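Long-range contact in uncharacterized protein (Vibrio parahaemolyticus, PDB 1ZBP), which is of unknown function but belongs to the ImpE family, named for a protein associated with type VI secretion gene clusters: residues P207-G221 against E233-V245. Numbering follows the deposited sequence.
Sequences PMTYVDSESDAQKLG and EVYLGLGLKCWLV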
loop_
_atom_site.group_PDB
_atom_site.type_symbol
_atom_site.label_atom_id
_atom_site.label_comp_id
_atom_site.label_asym_id
_atom_site.label_seq_id
_atom_site.Cartn_x
_atom_site.Cartn_y
_atom_site.Cartn_z
ATOM N N PRO A 207 -1.492 -1.908 0.267
ATOM C CA PRO A 207 -0.087 -1.986 -0.123
ATOM C C PRO A 207 0.704 -2.128 1.187
ATOM O O PRO A 207 0.540 -1.338 2.110
ATOM C CB PRO A 207 0.145 -0.658 -0.864
ATOM C CG PRO A 207 -0.838 0.269 -0.247
ATOM C CD PRO A 207 -2.077 -0.613 -0.108
HETATM N N MSE A 208 1.533 -3.163 1.258
HETATM C CA MSE A 208 2.334 -3.487 2.434
HETATM C C MSE A 208 3.652 -2.705 2.517
HETATM O O MSE A 208 4.364 -2.798 3.510
HETATM C CB MSE A 208 2.622 -4.998 2.419
HETATM C CG MSE A 208 2.260 -5.760 3.682
HETATM SE SE MSE A 208 0.471 -5.440 4.380
HETATM C CE MSE A 208 0.728 -6.360 6.085
ATOM N N THR A 209 3.962 -1.927 1.484
ATOM C CA THR A 209 5.205 -1.153 1.438
ATOM C C THR A 209 4.923 0.329 1.179
ATOM O O THR A 209 3.887 0.669 0.633
ATOM C CB THR A 209 6.123 -1.688 0.314
ATOM O OG1 THR A 209 7.439 -1.145 0.471
ATOM C CG2 THR A 209 5.586 -1.288 -1.039
ATOM N N TYR A 210 5.832 1.215 1.573
ATOM C CA TYR A 210 5.618 2.639 1.336
ATOM C C TYR A 210 5.692 2.995 -0.139
ATOM O O TYR A 210 6.333 2.303 -0.911
ATOM C CB TYR A 210 6.625 3.474 2.131
ATOM C CG TYR A 210 6.351 3.434 3.605
ATOM C CD1 TYR A 210 5.139 3.915 4.122
ATOM C CD2 TYR A 210 7.253 2.851 4.482
ATOM C CE1 TYR A 210 4.840 3.807 5.470
ATOM C CE2 TYR A 210 6.959 2.741 5.823
ATOM C CZ TYR A 210 5.759 3.218 6.309
ATOM O OH TYR A 210 5.499 3.112 7.650
ATOM N N VAL A 211 5.046 4.094 -0.518
ATOM C CA VAL A 211 5.013 4.527 -1.910
ATOM C C VAL A 211 6.370 4.983 -2.456
ATOM O O VAL A 211 6.645 4.833 -3.649
ATOM C CB VAL A 211 3.937 5.644 -2.118
ATOM C CG1 VAL A 211 4.393 6.960 -1.500
ATOM C CG2 VAL A 211 3.632 5.806 -3.594
ATOM N N ASP A 212 7.224 5.509 -1.588
ATOM C CA ASP A 212 8.542 5.966 -2.018
ATOM C C ASP A 212 9.613 4.872 -2.096
ATOM O O ASP A 212 10.712 5.126 -2.580
ATOM C CB ASP A 212 9.045 7.088 -1.102
ATOM C CG ASP A 212 8.304 8.386 -1.315
ATOM O OD1 ASP A 212 8.363 8.932 -2.441
ATOM O OD2 ASP A 212 7.652 8.871 -0.361
ATOM N N SER A 213 9.309 3.662 -1.637
ATOM C CA SER A 213 10.307 2.596 -1.674
ATOM C C SER A 213 10.996 2.515 -3.040
ATOM O O SER A 213 10.333 2.453 -4.082
ATOM C CB SER A 213 9.680 1.251 -1.269
ATOM O OG SER A 213 8.447 1.033 -1.901
ATOM N N GLU A 214 12.332 2.526 -3.018
ATOM C CA GLU A 214 13.162 2.513 -4.234
ATOM C C GLU A 214 14.045 1.274 -4.485
ATOM O O GLU A 214 14.056 0.733 -5.590
ATOM C CB GLU A 214 14.045 3.773 -4.249
ATOM C CG GLU A 214 15.111 3.819 -5.347
ATOM C CD GLU A 214 14.526 3.739 -6.746
ATOM O OE1 GLU A 214 14.113 2.631 -7.165
ATOM O OE2 GLU A 214 14.471 4.791 -7.425
ATOM N N SER A 215 14.793 0.836 -3.478
ATOM C CA SER A 215 15.668 -0.313 -3.665
ATOM C C SER A 215 14.837 -1.556 -3.876
ATOM O O SER A 215 13.630 -1.548 -3.643
ATOM C CB SER A 215 16.572 -0.508 -2.453
ATOM O OG SER A 215 15.834 -0.937 -1.331
ATOM N N ASP A 216 15.483 -2.632 -4.310
ATOM C CA ASP A 216 14.772 -3.879 -4.532
ATOM C C ASP A 216 14.376 -4.523 -3.210
ATOM O O ASP A 216 13.410 -5.291 -3.152
ATOM C CB ASP A 216 15.613 -4.840 -5.383
ATOM C CG ASP A 216 15.719 -4.391 -6.840
ATOM O OD1 ASP A 216 14.699 -3.926 -7.408
ATOM O OD2 ASP A 216 16.813 -4.521 -7.428
ATOM N N ALA A 217 15.112 -4.210 -2.146
ATOM C CA ALA A 217 14.795 -4.759 -0.831
ATOM C C ALA A 217 13.569 -4.040 -0.271
ATOM O O ALA A 217 12.766 -4.631 0.439
ATOM C CB ALA A 217 15.985 -4.594 0.123
ATOM N N GLN A 218 13.430 -2.759 -0.594
ATOM C CA GLN A 218 12.283 -1.975 -0.131
ATOM C C GLN A 218 11.003 -2.403 -0.878
ATOM O O GLN A 218 9.948 -2.594 -0.272
ATOM C CB GLN A 218 12.576 -0.490 -0.338
ATOM C CG GLN A 218 13.600 0.048 0.665
ATOM C CD GLN A 218 14.435 1.208 0.138
ATOM O OE1 GLN A 218 14.075 1.870 -0.839
ATOM N NE2 GLN A 218 15.555 1.468 0.803
ATOM N N LYS A 219 11.115 -2.583 -2.188
ATOM C CA LYS A 219 9.984 -2.999 -2.984
ATOM C C LYS A 219 9.513 -4.376 -2.557
ATOM O O LYS A 219 8.317 -4.636 -2.487
ATOM C CB LYS A 219 10.358 -2.994 -4.463
ATOM C CG LYS A 219 10.604 -1.605 -5.008
ATOM C CD LYS A 219 10.931 -1.647 -6.480
ATOM C CE LYS A 219 11.287 -0.265 -6.998
ATOM N NZ LYS A 219 11.762 -0.330 -8.411
ATOM N N LEU A 220 10.457 -5.265 -2.270
ATOM C CA LEU A 220 10.112 -6.616 -1.838
ATOM C C LEU A 220 9.607 -6.635 -0.395
ATOM O O LEU A 220 9.080 -7.645 0.076
ATOM C CB LEU A 220 11.329 -7.537 -1.973
ATOM C CG LEU A 220 11.704 -8.018 -3.383
ATOM C CD1 LEU A 220 13.121 -8.584 -3.345
ATOM C CD2 LEU A 220 10.717 -9.077 -3.871
ATOM N N GLY A 221 9.758 -5.507 0.291
ATOM C CA GLY A 221 9.321 -5.415 1.668
ATOM C C GLY A 221 10.236 -6.159 2.615
ATOM O O GLY A 221 9.789 -6.652 3.643
ATOM N N GLU A 233 10.756 17.780 11.196
ATOM C CA GLU A 233 10.468 16.508 11.851
ATOM C C GLU A 233 9.556 15.642 10.973
ATOM O O GLU A 233 8.768 14.847 11.472
ATOM C CB GLU A 233 9.827 16.741 13.231
ATOM C CG GLU A 233 8.672 17.753 13.273
ATOM C CD GLU A 233 7.421 17.300 12.525
ATOM O OE1 GLU A 233 6.851 16.246 12.886
ATOM O OE2 GLU A 233 6.999 18.013 11.588
ATOM N N VAL A 234 9.673 15.803 9.661
ATOM C CA VAL A 234 8.878 15.036 8.707
ATOM C C VAL A 234 9.728 13.884 8.161
ATOM O O VAL A 234 10.705 14.104 7.440
ATOM C CB VAL A 234 8.420 15.921 7.525
ATOM C CG1 VAL A 234 7.538 15.129 6.582
ATOM C CG2 VAL A 234 7.682 17.139 8.051
ATOM N N TYR A 235 9.355 12.656 8.513
ATOM C CA TYR A 235 10.077 11.466 8.065
ATOM C C TYR A 235 9.198 10.577 7.180
ATOM O O TYR A 235 8.124 10.141 7.594
ATOM C CB TYR A 235 10.553 10.671 9.284
ATOM C CG TYR A 235 11.487 11.442 10.183
ATOM C CD1 TYR A 235 12.858 11.494 9.921
ATOM C CD2 TYR A 235 10.999 12.162 11.277
ATOM C CE1 TYR A 235 13.718 12.250 10.725
ATOM C CE2 TYR A 235 11.850 12.917 12.086
ATOM C CZ TYR A 235 13.201 12.960 11.808
ATOM O OH TYR A 235 14.042 13.710 12.603
ATOM N N LEU A 236 9.644 10.318 5.954
ATOM C CA LEU A 236 8.887 9.465 5.045
ATOM C C LEU A 236 9.426 8.055 5.194
ATOM O O LEU A 236 10.441 7.856 5.829
ATOM C CB LEU A 236 9.038 9.927 3.600
ATOM C CG LEU A 236 8.491 11.310 3.279
ATOM C CD1 LEU A 236 8.529 11.503 1.765
ATOM C CD2 LEU A 236 7.066 11.462 3.796
ATOM N N GLY A 237 8.758 7.072 4.611
ATOM C CA GLY A 237 9.235 5.712 4.756
ATOM C C GLY A 237 9.666 5.064 3.465
ATOM O O GLY A 237 9.387 5.569 2.378
ATOM N N LEU A 238 10.360 3.941 3.592
ATOM C CA LEU A 238 10.835 3.195 2.442
ATOM C C LEU A 238 10.823 1.723 2.830
ATOM O O LEU A 238 11.423 1.324 3.838
ATOM C CB LEU A 238 12.257 3.621 2.064
ATOM C CG LEU A 238 12.499 5.101 1.755
ATOM C CD1 LEU A 238 13.985 5.362 1.556
ATOM C CD2 LEU A 238 11.722 5.494 0.521
ATOM N N GLY A 239 10.134 0.915 2.039
ATOM C CA GLY A 239 10.069 -0.500 2.343
ATOM C C GLY A 239 8.871 -0.849 3.209
ATOM O O GLY A 239 7.885 -0.124 3.211
ATOM N N LEU A 240 8.976 -1.954 3.949
ATOM C CA LEU A 240 7.914 -2.469 4.822
ATOM C C LEU A 240 7.367 -1.436 5.825
ATOM O O LEU A 240 8.122 -0.784 6.516
ATOM C CB LEU A 240 8.457 -3.698 5.569
ATOM C CG LEU A 240 7.435 -4.522 6.352
ATOM C CD1 LEU A 240 6.478 -5.201 5.363
ATOM C CD2 LEU A 240 8.147 -5.552 7.222
ATOM N N LYS A 241 6.052 -1.285 5.910
ATOM C CA LYS A 241 5.484 -0.326 6.842
ATOM C C LYS A 241 5.720 -0.767 8.288
ATOM O O LYS A 241 5.791 -1.963 8.582
ATOM C CB LYS A 241 3.984 -0.141 6.560
ATOM C CG LYS A 241 3.679 0.422 5.157
ATOM C CD LYS A 241 2.192 0.733 4.943
ATOM C CE LYS A 241 1.932 1.293 3.533
ATOM N NZ LYS A 241 0.487 1.652 3.315
ATOM N N CYS A 242 5.837 0.207 9.185
ATOM C CA CYS A 242 6.085 -0.051 10.608
ATOM C C CYS A 242 5.090 0.940 11.226
ATOM O O CYS A 242 5.038 2.079 10.803
ATOM C CB CYS A 242 7.567 0.295 10.963
ATOM S SG CYS A 242 8.488 -0.728 12.265
ATOM N N TRP A 243 4.286 0.492 12.187
ATOM C CA TRP A 243 3.279 1.323 12.845
ATOM C C TRP A 243 3.614 1.545 14.311
ATOM O O TRP A 243 4.239 0.708 14.960
ATOM C CB TRP A 243 1.878 0.664 12.775
ATOM C CG TRP A 243 1.160 0.772 11.448
ATOM C CD1 TRP A 243 1.660 1.277 10.289
ATOM C CD2 TRP A 243 -0.184 0.344 11.154
ATOM N NE1 TRP A 243 0.718 1.195 9.288
ATOM C CE2 TRP A 243 -0.424 0.627 9.792
ATOM C CE3 TRP A 243 -1.211 -0.253 11.910
ATOM C CZ2 TRP A 243 -1.634 0.341 9.165
ATOM C CZ3 TRP A 243 -2.426 -0.543 11.283
ATOM C CH2 TRP A 243 -2.624 -0.243 9.923
ATOM N N LEU A 244 3.176 2.683 14.825
ATOM C CA LEU A 244 3.378 3.016 16.222
ATOM C C LEU A 244 2.098 2.573 16.936
ATOM O O LEU A 244 1.044 3.170 16.737
ATOM C CB LEU A 244 3.563 4.525 16.363
ATOM C CG LEU A 244 3.910 5.058 17.752
ATOM C CD1 LEU A 244 5.252 4.465 18.218
ATOM C CD2 LEU A 244 3.989 6.582 17.696
ATOM N N VAL A 245 2.178 1.518 17.742
ATOM C CA VAL A 245 1.006 1.034 18.475
ATOM C C VAL A 245 1.278 1.246 19.947
ATOM O O VAL A 245 2.095 0.544 20.549
ATOM C CB VAL A 245 0.728 -0.478 18.241
ATOM C CG1 VAL A 245 0.164 -0.710 16.862
ATOM C CG2 VAL A 245 2.002 -1.269 18.403
HETATM O O HOH W 1 7.089 6.656 1.253
#
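The carbonyl oxygen of G239 takes the backbone N-H of Y210, with N of Y210 2.9 Å from O of G239, and the CA-H of T209 lies close to the same oxygen. This is the firm bond of a single beta bridge between T209 and L240; a weaker one runs from K241 N to M208 O. G239 sits where the loop and helix 216-219 close in, its CA 3.4 Å from Q218 O. Its backbone angles, with phi at 92°, by themselves suit glycine, and the packing of Q218 CG on the same residue adds to this.

Y210 fills the bend between the strands 235-239 and 242-245. Its chi1 of -70° sets CG beside the backbone N and directs the ring to the other segment, where it is sandwiched: G237, with no side chain, lets its backbone N lie over one face, and the aliphatic part of K241 crosses the other, its CG 3.8 Å from the ring centroid in a CH-pi contact. Beyond the ring, OH is hydrogen-bonded to D147 and accepts a weak bond from C242 N. The extended K241 carries NZ past the ring to a weak bond with P207 O and a salt bridge to E157; lysine suits the place because its methylenes cover the ring while NZ reaches the carboxylate.

Beside the helix, L238 CD2 packs 3.5 Å from D212 CB, and L238 CB rests against the Q218 amide. That amide is fixed by its oxygen: Q218 OE1 accepts from E214 N in the carbonyl plane and from S215 N well above it. A water accepts from D212 N and lies within hydrogen-bonding distance of D212 OD2 and G237 O, while R151 pairs with the carboxylate. S215 and Q218 form a capping box, and G221 ends the helix in a Schellman motif: a short helix, capped at both ends, packs where strand 235-239 passes through glycines and turns into strand 242-245, within the ImpE family region.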